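Haloacid dehalogenase-like hydrolase (Klebsiella pneumoniae subsp. pneumoniae, PDB 3PGV) probably acts as a metal-dependent phosphatase of the Cof family within the haloacid dehalogenase superfamily, with calcium occupying the metal site in the crystal. Local coordinates at residues A107-E112 with A185-R190; I120-Y125 with K151-G156; H212-V217 with Y223-C228. All blocks are in the same frame, centred on the assembly; numbering follows the deposited sequence.

Interaction 1: residues A107-E112 with A185-R190; sequences AADLFE and ARWGDR
W187 and D109 carry this contact, with L110 beside them, where the last part of helix 104-110 meets the C-terminal turn of helix 173-187; together they form the helical layer over the second, six-stranded sheet of the protein. The indole reaches across with the far rim of its six-membered ring, and the two neighbours from 107-112 meet different parts of that rim. CB of D109 lies 3.7 Å from CZ2 of W187, close to the ring plane, so the aspartate approaches the edge. Its carboxylate is turned only 19° from the indole plane. CD2 of L110 packs 3.7 Å from CZ3 of W187, the two side chains running antiparallel; on the sheet side L110 also touches V166 and F168, where a branched apolar group is suited to fill the buried layer.

R186 adds the charge, its chain extended with a chi1 of 180°; it runs out past the indole, CG above the centre of the ring, and brings NH2 to 3.0 Å from OD2 of D109 in a salt bridge. Of the guanidinium nitrogens NH2 alone comes within bonding distance of OD2, and the guanidinium and carboxylate planes stand 47° apart. The same OD2 accepts a bond of 3.1 Å from a water, which in turn accepts one of 2.8 Å from NE1 of W187. Aspartate suits the place because its short carboxylate can answer both the arginine and, through water, the indole N-H. One oxygen thus gathers two polar partners, an arrangement that would probably stabilise the ionised carboxylate at a partly exposed helix junction.

Interaction 2: residues I120-Y125 with K151-G156; sequences IVTNVY and KLYEPG
Y153 turns its ring back toward T122 and V124, two residues on one face of strand 121-126 in the six-stranded sheet of the cap domain that Cof-type HAD proteins carry beside their Rossmann-like core. Strand 150-152 is the outermost strand on this side, separated from 121-126 by strand 129-132, and Y153 follows directly after it. The tyrosine therefore reaches over the intervening strand, where its side chain also touches Y131.

Both strand residues lie at about a right angle to the tyrosine side chain. T122 meets its phenolic end: CG2 is 3.3 Å from OH of Y153, and CB is 3.7 Å from the same oxygen. The threonine has CG2 anti to its backbone N, with OG1 at chi1 -56°, and this places the methyl rather than the hydroxyl against the phenol. V124 comes obliquely to the ring, its CG2 lying 4.2 Å from CE1 of Y153. Beta-branched residues suit this part of the strand, since their methyls offer a compact apolar surface for the phenol end of the tyrosine while the backbone remains in extended form.

Tyrosine fits because it is long enough to span a strand and still ends in a polar group. Its CG lies between the backbone N and the carbonyl carbon (chi1 75°), a setting that points the ring at T122 and V124. R115 makes a cation-pi contact with the ring, and the buried hydroxyl is satisfied by a hydrogen bond with F111 O. At the ring's edge, close to its plane, the backbone O of T122 lies 4.1 Å from CE1 of Y153.

Interaction 3: residues H212-V217 with Y223-C228; sequences HALEAV and YTLSDC
E215 and L225 pack together where helix 210-220 turns back toward strand 228-232, an alpha-to-beta connection in the Rossmann-like core of the HAD fold. Their side chains cross at about a right angle. CB of E215 lies 3.9 Å from CG of L225. CG of E215, anti to the backbone N (chi1 -179°), lies 3.9 Å from CD1 of L225. CD of E215 comes nearer, 3.6 Å from CD1 of L225. At the tip, OE2 of E215 lies 3.6 Å and OE1 4.1 Å from CD1 of L225, and OE2 accepts a 2.8 Å hydrogen bond from a water that also receives a weak bond from the backbone N of L225. Glutamate suits this partly exposed flank because its methylenes lie against the leucine while its carboxylate reaches water; K219 is a further, weak ionic partner.

L225 spreads its two methyls over this helix surface and also touches M243 of helix 238-243. Deeper in, L214 leans toward C228 at the start of the strand, CD1 of L214 4.1 Å from SG of C228. As a buried, branched apolar group L214 suits a place between helix and sheet, and it also touches A25 of strand 23-27, which bears D27 of the calcium site. In the turn before the strand, T224 N donates to OD2 of D227 over 2.9 Å, meeting the oxygen on its anti side at an N-H...O angle of 165°.

From the N terminus, the chain first builds much of the core sheet, then enters helix 104-110, where interaction 1 opens. Strand 121-126 follows, and interaction 2 opens and closes wholly within the span that interaction 1 completes only at 185-190. Interaction 1 ties two helices together over the cap sheet; interaction 2 joins the sheet's central region to its edge. These two contacts touch directly, L110 O lying 3.6 Å from T122 CG2. Interaction 3 comes later, in series, closing a short loop between helix 210-220 and strand 228-232 of the core. Its centre is about 27 Å from that of interaction 1 and about 33 Å from that of interaction 2.

Interaction 1: residues A107-E112 with A185-R190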
ATOM      1  N   ALA A 107     -11.972  -5.241 -14.255  1.00 29.24           N
ATOM      2  CA  ALA A 107     -11.142  -4.124 -14.698  1.00 28.29           C
ATOM      3  C   ALA A 107     -11.867  -3.308 -15.809  1.00 33.04           C
ATOM      4  O   ALA A 107     -11.977  -2.092 -15.699  1.00 32.81           O
ATOM      5  CB  ALA A 107      -9.802  -4.633 -15.202  1.00 28.17           C
ATOM      6  N   ALA A 108     -12.454  -3.999 -16.795  1.00 30.78           N
ATOM      7  CA  ALA A 108     -13.185  -3.342 -17.888  1.00 31.47           C
ATOM      8  C   ALA A 108     -14.314  -2.465 -17.369  1.00 35.30           C
ATOM      9  O   ALA A 108     -14.474  -1.331 -17.839  1.00 33.82           O
ATOM     10  CB  ALA A 108     -13.725  -4.381 -18.857  1.00 32.73           C
ATOM     11  N   ASP A 109     -15.077  -2.966 -16.353  1.00 32.76           N
ATOM     12  CA  ASP A 109     -16.174  -2.210 -15.741  1.00 33.44           C
ATOM     13  C   ASP A 109     -15.661  -1.054 -14.900  1.00 36.24           C
ATOM     14  O   ASP A 109     -16.217   0.035 -14.966  1.00 37.77           O
ATOM     15  CB  ASP A 109     -17.081  -3.132 -14.902  1.00 36.46           C
ATOM     16  CG  ASP A 109     -17.892  -4.128 -15.734  1.00 51.14           C
ATOM     17  OD1 ASP A 109     -18.128  -3.850 -16.934  1.00 54.05           O
ATOM     18  OD2 ASP A 109     -18.324  -5.158 -15.171  1.00 56.24           O
ATOM     19  N   LEU A 110     -14.589  -1.283 -14.115  1.00 30.67           N
ATOM     20  CA  LEU A 110     -13.977  -0.245 -13.271  1.00 29.29           C
ATOM     21  C   LEU A 110     -13.476   0.926 -14.085  1.00 33.43           C
ATOM     22  O   LEU A 110     -13.507   2.067 -13.609  1.00 32.90           O
ATOM     23  CB  LEU A 110     -12.822  -0.830 -12.440  1.00 27.87           C
ATOM     24  CG  LEU A 110     -13.229  -1.742 -11.273  1.00 30.67           C
ATOM     25  CD1 LEU A 110     -12.010  -2.423 -10.672  1.00 29.87           C
ATOM     26  CD2 LEU A 110     -13.983  -0.961 -10.199  1.00 30.16           C
ATOM     27  N   PHE A 111     -13.029   0.661 -15.342  1.00 30.45           N
ATOM     28  CA  PHE A 111     -12.523   1.712 -16.246  1.00 29.37           C
ATOM     29  C   PHE A 111     -13.588   2.767 -16.556  1.00 34.79           C
ATOM     30  O   PHE A 111     -13.244   3.905 -16.875  1.00 36.93           O
ATOM     31  CB  PHE A 111     -12.041   1.098 -17.562  1.00 30.77           C
ATOM     32  CG  PHE A 111     -10.803   0.238 -17.497  1.00 29.78           C
ATOM     33  CD1 PHE A 111     -10.025   0.191 -16.345  1.00 28.70           C
ATOM     34  CD2 PHE A 111     -10.361  -0.457 -18.617  1.00 32.15           C
ATOM     35  CE1 PHE A 111      -8.879  -0.607 -16.287  1.00 28.15           C
ATOM     36  CE2 PHE A 111      -9.210  -1.248 -18.562  1.00 33.30           C
ATOM     37  CZ  PHE A 111      -8.474  -1.313 -17.395  1.00 28.97           C
ATOM     38  N   GLU A 112     -14.883   2.380 -16.490  1.00 29.77           N
ATOM     39  CA  GLU A 112     -15.985   3.198 -16.974  1.00 29.45           C
ATOM     40  C   GLU A 112     -17.098   3.412 -15.954  1.00 34.85           C
ATOM     41  O   GLU A 112     -18.043   4.137 -16.244  1.00 36.11           O
ATOM     42  CB  GLU A 112     -16.566   2.564 -18.267  1.00 31.51           C
ATOM     43  CG  GLU A 112     -15.567   2.511 -19.425  1.00 39.00           C
ATOM     44  CD  GLU A 112     -14.995   3.873 -19.799  1.00 59.06           C
ATOM     45  OE1 GLU A 112     -15.787   4.835 -19.923  1.00 52.69           O
ATOM     46  OE2 GLU A 112     -13.758   3.978 -19.958  1.00 43.70           O
ATOM     47  N   ALA A 185     -20.908  -4.455  -2.929  1.00 31.54           N
ATOM     48  CA  ALA A 185     -22.146  -5.211  -3.167  1.00 32.41           C
ATOM     49  C   ALA A 185     -22.140  -5.849  -4.568  1.00 36.59           C
ATOM     50  O   ALA A 185     -22.657  -6.948  -4.742  1.00 36.90           O
ATOM     51  CB  ALA A 185     -23.361  -4.299  -3.003  1.00 33.24           C
ATOM     52  N   ARG A 186     -21.548  -5.151  -5.558  1.00 33.64           N
ATOM     53  CA  ARG A 186     -21.505  -5.618  -6.944  1.00 34.05           C
ATOM     54  C   ARG A 186     -20.601  -6.851  -7.146  1.00 38.56           C
ATOM     55  O   ARG A 186     -20.992  -7.779  -7.855  1.00 39.16           O
ATOM     56  CB  ARG A 186     -21.082  -4.474  -7.880  1.00 32.71           C
ATOM     57  CG  ARG A 186     -21.004  -4.870  -9.339  1.00 43.13           C
ATOM     58  CD  ARG A 186     -20.834  -3.669 -10.225  1.00 53.05           C
ATOM     59  NE  ARG A 186     -20.669  -4.074 -11.614  1.00 71.54           N
ATOM     60  CZ  ARG A 186     -20.807  -3.257 -12.646  1.00 84.93           C
ATOM     61  NH1 ARG A 186     -21.147  -1.989 -12.455  1.00 68.60           N
ATOM     62  NH2 ARG A 186     -20.634  -3.705 -13.881  1.00 73.60           N
ATOM     63  N   TRP A 187     -19.423  -6.881  -6.490  1.00 34.89           N
ATOM     64  CA  TRP A 187     -18.431  -7.924  -6.750  1.00 34.88           C
ATOM     65  C   TRP A 187     -18.075  -8.856  -5.592  1.00 39.67           C
ATOM     66  O   TRP A 187     -17.517  -9.941  -5.835  1.00 40.56           O
ATOM     67  CB  TRP A 187     -17.176  -7.327  -7.379  1.00 32.68           C
ATOM     68  CG  TRP A 187     -17.408  -6.817  -8.767  1.00 34.59           C
ATOM     69  CD1 TRP A 187     -17.743  -7.555  -9.869  1.00 38.39           C
ATOM     70  CD2 TRP A 187     -17.246  -5.468  -9.222  1.00 34.18           C
ATOM     71  NE1 TRP A 187     -17.823  -6.743 -10.977  1.00 38.55           N
ATOM     72  CE2 TRP A 187     -17.485  -5.464 -10.618  1.00 38.76           C
ATOM     73  CE3 TRP A 187     -16.890  -4.260  -8.591  1.00 34.95           C
ATOM     74  CZ2 TRP A 187     -17.417  -4.297 -11.385  1.00 38.25           C
ATOM     75  CZ3 TRP A 187     -16.819  -3.102  -9.352  1.00 36.72           C
ATOM     76  CH2 TRP A 187     -17.107  -3.121 -10.728  1.00 38.02           C
ATOM     77  N   GLY A 188     -18.340  -8.430  -4.356  1.00 33.60           N
ATOM     78  CA  GLY A 188     -18.053  -9.245  -3.174  1.00 33.31           C
ATOM     79  C   GLY A 188     -16.602  -9.672  -3.054  1.00 38.61           C
ATOM     80  O   GLY A 188     -15.689  -8.840  -3.163  1.00 38.62           O
ATOM     81  N   ASP A 189     -16.381 -10.996  -2.874  1.00 36.27           N
ATOM     82  CA  ASP A 189     -15.052 -11.636  -2.752  1.00 36.33           C
ATOM     83  C   ASP A 189     -14.108 -11.330  -3.922  1.00 38.00           C
ATOM     84  O   ASP A 189     -12.899 -11.512  -3.784  1.00 36.91           O
ATOM     85  CB  ASP A 189     -15.214 -13.172  -2.645  1.00 39.97           C
ATOM     86  CG  ASP A 189     -15.720 -13.653  -1.311  1.00 61.48           C
ATOM     87  OD1 ASP A 189     -15.927 -12.803  -0.410  1.00 64.22           O
ATOM     88  OD2 ASP A 189     -15.880 -14.887  -1.147  1.00 70.54           O
ATOM     89  N   ARG A 190     -14.668 -11.013  -5.109  1.00 33.26           N
ATOM     90  CA  ARG A 190     -13.878 -10.814  -6.329  1.00 31.94           C
ATOM     91  C   ARG A 190     -13.021  -9.530  -6.311  1.00 35.74           C
ATOM     92  O   ARG A 190     -12.122  -9.380  -7.149  1.00 35.83           O
ATOM     93  CB  ARG A 190     -14.773 -10.843  -7.567  1.00 29.06           C
ATOM     94  CG  ARG A 190     -15.510 -12.147  -7.761  1.00 28.32           C
ATOM     95  CD  ARG A 190     -16.192 -12.188  -9.111  1.00 37.05           C
ATOM     96  NE  ARG A 190     -15.215 -12.215 -10.201  1.00 35.56           N
ATOM     97  CZ  ARG A 190     -15.455 -11.760 -11.423  1.00 39.46           C
ATOM     98  NH1 ARG A 190     -16.619 -11.197 -11.711  1.00 27.65           N
ATOM     99  NH2 ARG A 190     -14.516 -11.806 -12.347  1.00 32.51           N
TER
HETATM  100  O   HOH W   1     -18.210  -7.767 -13.567  1.00 46.85           O

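Interaction 2: residues I120-Y125 with K151-G156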
ATOM      1  N   ILE A 120     -15.340  12.704  -9.711  1.00 35.47           N
ATOM      2  CA  ILE A 120     -14.379  11.606  -9.576  1.00 32.47           C
ATOM      3  C   ILE A 120     -13.461  11.472 -10.812  1.00 35.65           C
ATOM      4  O   ILE A 120     -13.935  11.525 -11.946  1.00 36.30           O
ATOM      5  CB  ILE A 120     -15.100  10.269  -9.262  1.00 33.76           C
ATOM      6  CG1 ILE A 120     -16.017  10.401  -8.031  1.00 34.44           C
ATOM      7  CG2 ILE A 120     -14.086   9.129  -9.095  1.00 32.39           C
ATOM      8  CD1 ILE A 120     -16.990   9.163  -7.799  1.00 40.50           C
ATOM      9  N   VAL A 121     -12.164  11.254 -10.577  1.00 30.48           N
ATOM     10  CA  VAL A 121     -11.210  10.895 -11.626  1.00 31.48           C
ATOM     11  C   VAL A 121     -10.858   9.400 -11.468  1.00 34.07           C
ATOM     12  O   VAL A 121     -10.583   8.944 -10.349  1.00 32.26           O
ATOM     13  CB  VAL A 121      -9.927  11.792 -11.601  1.00 36.19           C
ATOM     14  CG1 VAL A 121      -8.850  11.246 -12.539  1.00 35.97           C
ATOM     15  CG2 VAL A 121     -10.260  13.246 -11.944  1.00 36.64           C
ATOM     16  N   THR A 122     -10.944   8.628 -12.564  1.00 30.75           N
ATOM     17  CA  THR A 122     -10.604   7.203 -12.527  1.00 29.57           C
ATOM     18  C   THR A 122      -9.136   6.994 -12.922  1.00 34.81           C
ATOM     19  O   THR A 122      -8.715   7.416 -14.008  1.00 34.62           O
ATOM     20  CB  THR A 122     -11.559   6.390 -13.405  1.00 31.82           C
ATOM     21  OG1 THR A 122     -12.900   6.636 -12.980  1.00 34.08           O
ATOM     22  CG2 THR A 122     -11.253   4.866 -13.363  1.00 23.37           C
ATOM     23  N   ASN A 123      -8.362   6.344 -12.040  1.00 31.15           N
ATOM     24  CA  ASN A 123      -6.948   6.076 -12.283  1.00 30.88           C
ATOM     25  C   ASN A 123      -6.712   4.592 -12.396  1.00 33.92           C
ATOM     26  O   ASN A 123      -7.368   3.808 -11.708  1.00 34.08           O
ATOM     27  CB  ASN A 123      -6.085   6.657 -11.173  1.00 28.65           C
ATOM     28  CG  ASN A 123      -6.196   8.134 -11.013  1.00 36.45           C
ATOM     29  OD1 ASN A 123      -5.361   8.884 -11.481  1.00 30.43           O
ATOM     30  ND2 ASN A 123      -7.196   8.583 -10.276  1.00 36.53           N
ATOM     31  N   VAL A 124      -5.768   4.195 -13.257  1.00 28.98           N
ATOM     32  CA  VAL A 124      -5.471   2.785 -13.496  1.00 28.07           C
ATOM     33  C   VAL A 124      -3.948   2.553 -13.499  1.00 33.27           C
ATOM     34  O   VAL A 124      -3.216   3.280 -14.178  1.00 31.65           O
ATOM     35  CB  VAL A 124      -6.105   2.313 -14.851  1.00 30.47           C
ATOM     36  CG1 VAL A 124      -5.753   0.865 -15.146  1.00 29.21           C
ATOM     37  CG2 VAL A 124      -7.614   2.518 -14.859  1.00 29.60           C
ATOM     38  N   TYR A 125      -3.479   1.519 -12.774  1.00 30.99           N
ATOM     39  CA  TYR A 125      -2.098   1.054 -12.916  1.00 30.94           C
ATOM     40  C   TYR A 125      -2.104  -0.209 -13.748  1.00 35.30           C
ATOM     41  O   TYR A 125      -2.592  -1.241 -13.287  1.00 34.60           O
ATOM     42  CB  TYR A 125      -1.430   0.786 -11.557  1.00 31.04           C
ATOM     43  CG  TYR A 125      -1.039   2.032 -10.781  1.00 31.60           C
ATOM     44  CD1 TYR A 125      -1.005   3.284 -11.398  1.00 32.36           C
ATOM     45  CD2 TYR A 125      -0.625   1.948  -9.452  1.00 31.19           C
ATOM     46  CE1 TYR A 125      -0.654   4.429 -10.689  1.00 31.55           C
ATOM     47  CE2 TYR A 125      -0.272   3.083  -8.732  1.00 32.19           C
ATOM     48  CZ  TYR A 125      -0.280   4.324  -9.353  1.00 37.99           C
ATOM     49  OH  TYR A 125       0.079   5.452  -8.637  1.00 32.21           O
ATOM     50  N   LYS A 151      -1.121   8.709 -18.686  1.00 36.76           N
ATOM     51  CA  LYS A 151      -1.628   8.827 -20.033  1.00 38.17           C
ATOM     52  C   LYS A 151      -3.135   8.926 -19.897  1.00 41.58           C
ATOM     53  O   LYS A 151      -3.698   8.327 -18.987  1.00 41.31           O
ATOM     54  CB  LYS A 151      -1.289   7.580 -20.869  1.00 41.98           C
ATOM     55  CG  LYS A 151       0.123   7.499 -21.396  1.00 56.83           C
ATOM     56  CD  LYS A 151       0.210   6.346 -22.409  1.00 68.08           C
ATOM     57  CE  LYS A 151       1.604   5.978 -22.813  1.00 76.67           C
ATOM     58  NZ  LYS A 151       1.610   4.761 -23.667  1.00 84.81           N
ATOM     59  N   LEU A 152      -3.795   9.619 -20.804  1.00 38.60           N
ATOM     60  CA  LEU A 152      -5.256   9.676 -20.786  1.00 37.99           C
ATOM     61  C   LEU A 152      -5.843   8.525 -21.569  1.00 41.52           C
ATOM     62  O   LEU A 152      -5.202   8.021 -22.492  1.00 43.39           O
ATOM     63  CB  LEU A 152      -5.760  11.014 -21.362  1.00 39.96           C
ATOM     64  CG  LEU A 152      -5.420  12.271 -20.554  1.00 44.30           C
ATOM     65  CD1 LEU A 152      -5.852  13.506 -21.290  1.00 46.78           C
ATOM     66  CD2 LEU A 152      -6.053  12.227 -19.171  1.00 44.45           C
ATOM     67  N   TYR A 153      -7.061   8.101 -21.220  1.00 36.65           N
ATOM     68  CA  TYR A 153      -7.750   7.057 -21.984  1.00 36.65           C
ATOM     69  C   TYR A 153      -9.218   7.397 -22.203  1.00 41.10           C
ATOM     70  O   TYR A 153      -9.872   7.922 -21.305  1.00 38.30           O
ATOM     71  CB  TYR A 153      -7.573   5.650 -21.334  1.00 35.29           C
ATOM     72  CG  TYR A 153      -8.403   5.433 -20.088  1.00 33.84           C
ATOM     73  CD1 TYR A 153      -7.911   5.769 -18.830  1.00 33.96           C
ATOM     74  CD2 TYR A 153      -9.651   4.820 -20.155  1.00 34.26           C
ATOM     75  CE1 TYR A 153      -8.651   5.527 -17.672  1.00 32.91           C
ATOM     76  CE2 TYR A 153     -10.412   4.597 -19.008  1.00 34.18           C
ATOM     77  CZ  TYR A 153      -9.913   4.967 -17.768  1.00 39.02           C
ATOM     78  OH  TYR A 153     -10.667   4.770 -16.639  1.00 35.02           O
ATOM     79  N   GLU A 154      -9.713   7.157 -23.411  1.00 41.88           N
ATOM     80  CA  GLU A 154     -11.107   7.377 -23.747  1.00 43.91           C
ATOM     81  C   GLU A 154     -11.878   6.061 -23.609  1.00 49.16           C
ATOM     82  O   GLU A 154     -11.261   4.996 -23.582  1.00 48.25           O
ATOM     83  CB  GLU A 154     -11.232   7.950 -25.169  1.00 48.15           C
ATOM     84  CG  GLU A 154     -10.767   9.406 -25.277  1.00 61.12           C
ATOM     85  CD  GLU A 154     -11.562  10.397 -24.438  1.00 84.27           C
ATOM     86  OE1 GLU A 154     -12.787  10.528 -24.668  1.00 76.85           O
ATOM     87  OE2 GLU A 154     -10.953  11.057 -23.564  1.00 80.75           O
ATOM     88  N   PRO A 155     -13.218   6.101 -23.403  1.00 47.47           N
ATOM     89  CA  PRO A 155     -13.957   4.838 -23.217  1.00 46.65           C
ATOM     90  C   PRO A 155     -13.607   3.775 -24.250  1.00 52.53           C
ATOM     91  O   PRO A 155     -13.602   4.052 -25.446  1.00 53.69           O
ATOM     92  CB  PRO A 155     -15.421   5.269 -23.310  1.00 49.53           C
ATOM     93  CG  PRO A 155     -15.421   6.693 -22.859  1.00 54.10           C
ATOM     94  CD  PRO A 155     -14.116   7.280 -23.320  1.00 49.96           C
ATOM     95  N   GLY A 156     -13.194   2.600 -23.759  1.00 49.65           N
ATOM     96  CA  GLY A 156     -12.888   1.439 -24.589  1.00 50.34           C
ATOM     97  C   GLY A 156     -11.475   1.370 -25.134  1.00 56.94           C
ATOM     98  O   GLY A 156     -11.083   0.342 -25.693  1.00 57.59           O
TER

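Interaction 3: residues H212-V217 with Y223-C228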
ATOM      1  N   HIS A 212      -2.142 -10.061   2.770  1.00 33.91           N
ATOM      2  CA  HIS A 212      -2.007 -11.312   2.020  1.00 34.94           C
ATOM      3  C   HIS A 212      -0.649 -11.378   1.340  1.00 39.07           C
ATOM      4  O   HIS A 212      -0.045 -12.453   1.288  1.00 39.97           O
ATOM      5  CB  HIS A 212      -3.134 -11.469   0.991  1.00 35.64           C
ATOM      6  CG  HIS A 212      -4.490 -11.604   1.610  1.00 40.21           C
ATOM      7  ND1 HIS A 212      -5.249 -10.489   1.943  1.00 41.64           N
ATOM      8  CD2 HIS A 212      -5.174 -12.719   1.965  1.00 41.65           C
ATOM      9  CE1 HIS A 212      -6.361 -10.961   2.481  1.00 40.97           C
ATOM     10  NE2 HIS A 212      -6.363 -12.295   2.515  1.00 41.58           N
ATOM     11  N   ALA A 213      -0.126 -10.210   0.871  1.00 32.69           N
ATOM     12  CA  ALA A 213       1.202 -10.157   0.274  1.00 31.87           C
ATOM     13  C   ALA A 213       2.290 -10.364   1.342  1.00 37.08           C
ATOM     14  O   ALA A 213       3.267 -11.083   1.089  1.00 38.92           O
ATOM     15  CB  ALA A 213       1.405  -8.840  -0.433  1.00 31.61           C
ATOM     16  N   LEU A 214       2.070  -9.817   2.574  1.00 31.96           N
ATOM     17  CA  LEU A 214       2.990 -10.014   3.698  1.00 32.46           C
ATOM     18  C   LEU A 214       3.083 -11.481   4.061  1.00 38.05           C
ATOM     19  O   LEU A 214       4.188 -11.993   4.255  1.00 39.73           O
ATOM     20  CB  LEU A 214       2.565  -9.182   4.927  1.00 32.31           C
ATOM     21  CG  LEU A 214       3.402  -9.415   6.202  1.00 36.80           C
ATOM     22  CD1 LEU A 214       4.879  -9.094   5.964  1.00 37.46           C
ATOM     23  CD2 LEU A 214       2.848  -8.647   7.366  1.00 37.30           C
ATOM     24  N   GLU A 215       1.935 -12.178   4.107  1.00 35.58           N
ATOM     25  CA  GLU A 215       1.912 -13.617   4.375  1.00 36.37           C
ATOM     26  C   GLU A 215       2.758 -14.374   3.335  1.00 41.86           C
ATOM     27  O   GLU A 215       3.551 -15.242   3.705  1.00 43.65           O
ATOM     28  CB  GLU A 215       0.474 -14.144   4.388  1.00 37.43           C
ATOM     29  CG  GLU A 215       0.389 -15.637   4.681  1.00 47.04           C
ATOM     30  CD  GLU A 215      -0.999 -16.172   4.964  1.00 63.86           C
ATOM     31  OE1 GLU A 215      -1.970 -15.688   4.335  1.00 46.55           O
ATOM     32  OE2 GLU A 215      -1.107 -17.126   5.766  1.00 60.30           O
ATOM     33  N   ALA A 216       2.605 -14.019   2.031  1.00 36.96           N
ATOM     34  CA  ALA A 216       3.356 -14.654   0.936  1.00 36.35           C
ATOM     35  C   ALA A 216       4.866 -14.382   1.069  1.00 41.98           C
ATOM     36  O   ALA A 216       5.673 -15.307   0.947  1.00 42.88           O
ATOM     37  CB  ALA A 216       2.849 -14.144  -0.407  1.00 35.42           C
ATOM     38  N   VAL A 217       5.233 -13.129   1.393  1.00 39.23           N
ATOM     39  CA  VAL A 217       6.629 -12.731   1.564  1.00 39.69           C
ATOM     40  C   VAL A 217       7.253 -13.419   2.779  1.00 46.45           C
ATOM     41  O   VAL A 217       8.355 -13.963   2.672  1.00 49.91           O
ATOM     42  CB  VAL A 217       6.787 -11.189   1.614  1.00 41.87           C
ATOM     43  CG1 VAL A 217       8.192 -10.797   2.044  1.00 42.29           C
ATOM     44  CG2 VAL A 217       6.439 -10.563   0.269  1.00 40.40           C
ATOM     45  N   TYR A 223       9.267 -17.870   7.071  1.00 52.35           N
ATOM     46  CA  TYR A 223       8.544 -17.523   8.299  1.00 51.98           C
ATOM     47  C   TYR A 223       7.025 -17.555   8.081  1.00 52.91           C
ATOM     48  O   TYR A 223       6.562 -17.894   6.992  1.00 50.64           O
ATOM     49  CB  TYR A 223       8.984 -16.125   8.811  1.00 52.54           C
ATOM     50  CG  TYR A 223      10.448 -16.053   9.182  1.00 56.86           C
ATOM     51  CD1 TYR A 223      10.928 -16.670  10.335  1.00 60.54           C
ATOM     52  CD2 TYR A 223      11.356 -15.359   8.386  1.00 57.78           C
ATOM     53  CE1 TYR A 223      12.286 -16.639  10.662  1.00 61.66           C
ATOM     54  CE2 TYR A 223      12.713 -15.300   8.717  1.00 60.44           C
ATOM     55  CZ  TYR A 223      13.173 -15.943   9.856  1.00 67.42           C
ATOM     56  OH  TYR A 223      14.506 -15.876  10.187  1.00 67.91           O
ATOM     57  N   THR A 224       6.255 -17.215   9.126  1.00 49.40           N
ATOM     58  CA  THR A 224       4.797 -17.135   9.048  1.00 48.11           C
ATOM     59  C   THR A 224       4.351 -15.739   9.495  1.00 51.27           C
ATOM     60  O   THR A 224       5.189 -14.932   9.909  1.00 50.46           O
ATOM     61  CB  THR A 224       4.143 -18.229   9.925  1.00 57.21           C
ATOM     62  OG1 THR A 224       4.403 -17.949  11.301  1.00 57.92           O
ATOM     63  CG2 THR A 224       4.621 -19.632   9.574  1.00 54.36           C
ATOM     64  N   LEU A 225       3.028 -15.475   9.469  1.00 46.08           N
ATOM     65  CA  LEU A 225       2.457 -14.211   9.936  1.00 44.19           C
ATOM     66  C   LEU A 225       2.772 -13.964  11.415  1.00 49.69           C
ATOM     67  O   LEU A 225       2.996 -12.822  11.812  1.00 48.70           O
ATOM     68  CB  LEU A 225       0.939 -14.193   9.701  1.00 43.13           C
ATOM     69  CG  LEU A 225       0.495 -13.923   8.257  1.00 46.21           C
ATOM     70  CD1 LEU A 225      -0.947 -14.312   8.052  1.00 46.21           C
ATOM     71  CD2 LEU A 225       0.715 -12.436   7.873  1.00 46.43           C
ATOM     72  N   SER A 226       2.873 -15.047  12.209  1.00 47.94           N
ATOM     73  CA  SER A 226       3.177 -14.972  13.648  1.00 50.16           C
ATOM     74  C   SER A 226       4.557 -14.360  13.901  1.00 53.80           C
ATOM     75  O   SER A 226       4.817 -13.848  14.996  1.00 53.27           O
ATOM     76  CB  SER A 226       3.114 -16.366  14.277  1.00 57.66           C
ATOM     77  OG  SER A 226       1.875 -17.000  14.011  1.00 68.69           O
ATOM     78  N   ASP A 227       5.456 -14.447  12.899  1.00 50.16           N
ATOM     79  CA  ASP A 227       6.819 -13.920  13.001  1.00 50.28           C
ATOM     80  C   ASP A 227       6.875 -12.466  12.590  1.00 52.40           C
ATOM     81  O   ASP A 227       7.963 -11.869  12.560  1.00 51.60           O
ATOM     82  CB  ASP A 227       7.773 -14.753  12.131  1.00 52.30           C
ATOM     83  CG  ASP A 227       7.852 -16.202  12.550  1.00 62.48           C
ATOM     84  OD1 ASP A 227       8.117 -16.461  13.745  1.00 65.57           O
ATOM     85  OD2 ASP A 227       7.672 -17.078  11.683  1.00 65.71           O
ATOM     86  N   CYS A 228       5.705 -11.879  12.278  1.00 48.00           N
ATOM     87  CA  CYS A 228       5.639 -10.516  11.775  1.00 46.70           C
ATOM     88  C   CYS A 228       5.119  -9.522  12.759  1.00 48.11           C
ATOM     89  O   CYS A 228       4.101  -9.757  13.411  1.00 47.52           O
ATOM     90  CB  CYS A 228       4.852 -10.460  10.469  1.00 45.73           C
ATOM     91  SG  CYS A 228       5.504 -11.528   9.168  1.00 49.75           S
TER
HETATM   92  O   HOH W   2       1.089 -17.485   7.541  1.00 40.78           O